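Local coordinates for protein ribose-phosphate pyrophosphokinase (Thermus thermophilus, PDB 7PN0) that probably makes phosphoribosyl pyrophosphate from ribose 5-phosphate and ATP by transferring the nucleotide's diphosphate, and is seen here with ADP bound, at residues S262-T272 / K280-F290. Sequence-based numbering, arbitrary orientation.
Sequences SPVKEVAATDT and KLRTLTVAPLF
Val267 and Ala269 pair with the parallel strand 281-284 through backbone hydrogen bonds that alternate along the ladder: Val267 N gives to Lys280 O and Val267 O takes Arg282 N, then Ala269 repeats the pattern with Arg282 O and Leu284 N. At the strand's start, Lys280 runs back alongside residues 264-266, bent at chi3 (-82°), and its NZ donates a hydrogen bond to Val264 O in the carbonyl plane at 2.8 Å and a second to Ile259 O.

Two charged groups meet on the Ala268 face. Glu266 OE2 forms a salt bridge with Arg282 NH1 (2.8 Å), while OE1 lies over the guanidinium face near its rim, the two planes 52° apart. Arg157 also pairs with OE2, and Tyr153 OH bonds OE1.

Beyond the strands, the Asp271 carboxylate accepts a hydrogen bond on each oxygen from the turn into helix 287-299, both syn but 23° out of plane: OD1 from Val286 N at 2.9 Å, OD2 from Thr285 OG1 at 2.7 Å. OG1 also accepts Ala287 N, an ST turn. With an alanine here, Val286 N and the Thr285 hydroxyl would probably lose this acceptor.

Apolar contacts are modest: Ala268 CB touches Leu284 CD1, and the Thr270 and Val286 side chains cross at about a right angle. Strand 281-284 edges the mixed sheet of the second PRTase-like domain, beside 266-270; helix 225-236 packs on Val267, while Val286 and Phe290 reach strand 122-126 of the other sheet.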
loop_
_atom_site.group_PDB
_atom_site.type_symbol
_atom_site.label_atom_id
_atom_site.label_comp_id
_atom_site.label_asym_id
_atom_site.label_seq_id
_atom_site.Cartn_x
_atom_site.Cartn_y
_atom_site.Cartn_z
ATOM N N SER A 262 -39.397 23.714 -24.467
ATOM C CA SER A 262 -38.431 24.788 -24.822
ATOM C C SER A 262 -38.504 25.074 -26.313
ATOM O O SER A 262 -38.729 24.176 -27.122
ATOM C CB SER A 262 -37.018 24.385 -24.411
ATOM O OG SER A 262 -36.039 25.307 -24.869
ATOM N N PRO A 263 -38.280 26.331 -26.737
ATOM C CA PRO A 263 -38.139 26.643 -28.158
ATOM C C PRO A 263 -36.818 26.154 -28.766
ATOM O O PRO A 263 -36.556 26.418 -29.911
ATOM C CB PRO A 263 -38.199 28.179 -28.210
ATOM C CG PRO A 263 -37.821 28.634 -26.829
ATOM C CD PRO A 263 -38.267 27.530 -25.892
ATOM N N VAL A 264 -35.976 25.486 -27.984
ATOM C CA VAL A 264 -34.662 25.001 -28.512
ATOM C C VAL A 264 -34.909 24.182 -29.786
ATOM O O VAL A 264 -35.784 23.319 -29.781
ATOM C CB VAL A 264 -33.874 24.203 -27.451
ATOM C CG1 VAL A 264 -34.556 22.901 -27.077
ATOM C CG2 VAL A 264 -32.435 23.993 -27.871
ATOM N N LYS A 265 -34.145 24.424 -30.844
ATOM C CA LYS A 265 -34.387 23.751 -32.131
ATOM C C LYS A 265 -34.020 22.289 -32.022
ATOM O O LYS A 265 -34.681 21.442 -32.641
ATOM C CB LYS A 265 -33.554 24.360 -33.257
ATOM C CG LYS A 265 -34.145 25.646 -33.807
ATOM C CD LYS A 265 -35.548 25.428 -34.353
ATOM C CE LYS A 265 -36.086 26.628 -35.099
ATOM N NZ LYS A 265 -37.295 26.246 -35.858
ATOM N N GLU A 266 -32.878 22.028 -31.397
ATOM C CA GLU A 266 -32.338 20.664 -31.380
ATOM C C GLU A 266 -31.362 20.562 -30.223
ATOM O O GLU A 266 -30.722 21.589 -29.889
ATOM C CB GLU A 266 -31.644 20.384 -32.699
ATOM C CG GLU A 266 -31.317 18.943 -32.921
ATOM C CD GLU A 266 -30.997 18.676 -34.385
ATOM O OE1 GLU A 266 -29.839 18.703 -34.743
ATOM O OE2 GLU A 266 -31.942 18.475 -35.152
ATOM N N VAL A 267 -31.230 19.356 -29.701
ATOM C CA VAL A 267 -30.285 19.065 -28.591
ATOM C C VAL A 267 -29.512 17.818 -29.000
ATOM O O VAL A 267 -30.148 16.761 -29.197
ATOM C CB VAL A 267 -31.031 18.886 -27.265
ATOM C CG1 VAL A 267 -30.050 18.628 -26.121
ATOM C CG2 VAL A 267 -31.915 20.101 -26.973
ATOM N N ALA A 268 -28.208 17.965 -29.139
ATOM C CA ALA A 268 -27.303 16.879 -29.550
ATOM C C ALA A 268 -26.440 16.503 -28.346
ATOM O O ALA A 268 -25.993 17.413 -27.622
ATOM C CB ALA A 268 -26.461 17.313 -30.717
ATOM N N ALA A 269 -26.175 15.211 -28.201
ATOM C CA ALA A 269 -25.271 14.674 -27.167
ATOM C C ALA A 269 -24.641 13.421 -27.735
ATOM O O ALA A 269 -25.174 12.877 -28.727
ATOM C CB ALA A 269 -26.032 14.433 -25.914
ATOM N N THR A 270 -23.515 12.984 -27.173
ATOM C CA THR A 270 -22.883 11.737 -27.629
ATOM C C THR A 270 -23.677 10.553 -27.050
ATOM O O THR A 270 -24.697 10.739 -26.290
ATOM C CB THR A 270 -21.397 11.690 -27.235
ATOM O OG1 THR A 270 -21.390 11.344 -25.842
ATOM C CG2 THR A 270 -20.651 12.960 -27.565
ATOM N N ASP A 271 -23.162 9.360 -27.305
ATOM C CA ASP A 271 -23.757 8.107 -26.811
ATOM C C ASP A 271 -22.904 7.591 -25.647
ATOM O O ASP A 271 -22.947 6.394 -25.380
ATOM C CB ASP A 271 -23.959 7.092 -27.941
ATOM C CG ASP A 271 -22.771 6.825 -28.855
ATOM O OD1 ASP A 271 -21.700 7.430 -28.653
ATOM O OD2 ASP A 271 -22.930 5.995 -29.785
ATOM N N THR A 272 -22.159 8.444 -24.942
ATOM C CA THR A 272 -21.490 7.985 -23.679
ATOM C C THR A 272 -22.547 7.366 -22.747
ATOM O O THR A 272 -22.241 6.406 -21.987
ATOM C CB THR A 272 -20.754 9.117 -22.941
ATOM O OG1 THR A 272 -21.659 10.184 -22.709
ATOM C CG2 THR A 272 -19.536 9.656 -23.646
ATOM N N LYS A 280 -36.565 16.257 -30.847
ATOM C CA LYS A 280 -35.496 17.254 -31.135
ATOM C C LYS A 280 -34.132 16.722 -30.660
ATOM O O LYS A 280 -33.153 17.489 -30.727
ATOM C CB LYS A 280 -35.876 18.584 -30.489
ATOM C CG LYS A 280 -37.245 19.098 -30.923
ATOM C CD LYS A 280 -37.517 20.519 -30.533
ATOM C CE LYS A 280 -37.981 20.639 -29.099
ATOM N NZ LYS A 280 -37.927 22.034 -28.611
ATOM N N LEU A 281 -34.060 15.468 -30.229
ATOM C CA LEU A 281 -32.780 14.888 -29.721
ATOM C C LEU A 281 -31.969 14.302 -30.885
ATOM O O LEU A 281 -32.534 13.624 -31.702
ATOM C CB LEU A 281 -33.123 13.865 -28.640
ATOM C CG LEU A 281 -33.842 14.427 -27.409
ATOM C CD1 LEU A 281 -33.951 13.357 -26.339
ATOM C CD2 LEU A 281 -33.139 15.656 -26.861
ATOM N N ARG A 282 -30.670 14.588 -30.957
ATOM C CA ARG A 282 -29.732 14.024 -31.957
ATOM C C ARG A 282 -28.565 13.338 -31.228
ATOM O O ARG A 282 -28.146 13.839 -30.151
ATOM C CB ARG A 282 -29.218 15.138 -32.856
ATOM C CG ARG A 282 -28.617 14.657 -34.167
ATOM C CD ARG A 282 -29.661 14.465 -35.257
ATOM N NE ARG A 282 -29.236 15.090 -36.514
ATOM C CZ ARG A 282 -29.960 15.970 -37.227
ATOM N NH1 ARG A 282 -31.174 16.346 -36.841
ATOM N NH2 ARG A 282 -29.474 16.456 -38.355
ATOM N N THR A 283 -28.061 12.250 -31.800
ATOM C CA THR A 283 -26.935 11.488 -31.226
ATOM C C THR A 283 -25.663 11.690 -32.045
ATOM O O THR A 283 -25.708 11.608 -33.275
ATOM C CB THR A 283 -27.292 10.009 -31.114
ATOM O OG1 THR A 283 -28.414 9.901 -30.248
ATOM C CG2 THR A 283 -26.131 9.201 -30.568
ATOM N N LEU A 284 -24.549 11.937 -31.361
ATOM C CA LEU A 284 -23.216 12.116 -31.967
ATOM C C LEU A 284 -22.374 10.939 -31.461
ATOM O O LEU A 284 -21.950 10.942 -30.275
ATOM C CB LEU A 284 -22.598 13.459 -31.552
ATOM C CG LEU A 284 -23.502 14.696 -31.602
ATOM C CD1 LEU A 284 -22.766 15.915 -31.052
ATOM C CD2 LEU A 284 -23.999 14.962 -33.038
ATOM N N THR A 285 -22.195 9.911 -32.271
ATOM C CA THR A 285 -21.561 8.669 -31.765
ATOM C C THR A 285 -20.074 8.933 -31.466
ATOM O O THR A 285 -19.388 9.613 -32.236
ATOM C CB THR A 285 -21.803 7.464 -32.668
ATOM O OG1 THR A 285 -21.258 6.413 -31.863
ATOM C CG2 THR A 285 -21.155 7.555 -34.029
ATOM N N VAL A 286 -19.597 8.420 -30.335
ATOM C CA VAL A 286 -18.160 8.485 -29.968
ATOM C C VAL A 286 -17.617 7.059 -29.926
ATOM O O VAL A 286 -16.466 6.894 -29.520
ATOM C CB VAL A 286 -17.948 9.239 -28.639
ATOM C CG1 VAL A 286 -18.196 10.728 -28.820
ATOM C CG2 VAL A 286 -18.817 8.682 -27.541
ATOM N N ALA A 287 -18.376 6.065 -30.367
ATOM C CA ALA A 287 -17.844 4.680 -30.479
ATOM C C ALA A 287 -16.559 4.648 -31.312
ATOM O O ALA A 287 -15.556 4.031 -30.915
ATOM C CB ALA A 287 -18.922 3.765 -31.034
ATOM N N PRO A 288 -16.470 5.333 -32.483
ATOM C CA PRO A 288 -15.245 5.283 -33.273
ATOM C C PRO A 288 -14.035 5.926 -32.586
ATOM O O PRO A 288 -12.948 5.435 -32.701
ATOM C CB PRO A 288 -15.567 6.049 -34.572
ATOM C CG PRO A 288 -17.100 5.985 -34.634
ATOM C CD PRO A 288 -17.565 6.043 -33.175
ATOM N N LEU A 289 -14.260 6.997 -31.844
ATOM C CA LEU A 289 -13.157 7.662 -31.113
ATOM C C LEU A 289 -12.721 6.783 -29.945
ATOM O O LEU A 289 -11.512 6.615 -29.744
ATOM C CB LEU A 289 -13.585 9.039 -30.631
ATOM C CG LEU A 289 -12.482 9.825 -29.913
ATOM C CD1 LEU A 289 -11.228 9.965 -30.779
ATOM C CD2 LEU A 289 -12.993 11.165 -29.467
ATOM N N PHE A 290 -13.643 6.200 -29.189
ATOM C CA PHE A 290 -13.200 5.297 -28.090
ATOM C C PHE A 290 -12.447 4.093 -28.670
ATOM O O PHE A 290 -11.424 3.661 -28.116
ATOM C CB PHE A 290 -14.394 4.849 -27.250
ATOM C CG PHE A 290 -14.724 5.802 -26.137
ATOM C CD1 PHE A 290 -15.548 6.900 -26.336
ATOM C CD2 PHE A 290 -14.243 5.557 -24.862
ATOM C CE1 PHE A 290 -15.860 7.757 -25.291
ATOM C CE2 PHE A 290 -14.588 6.392 -23.821
ATOM C CZ PHE A 290 -15.368 7.504 -24.039
#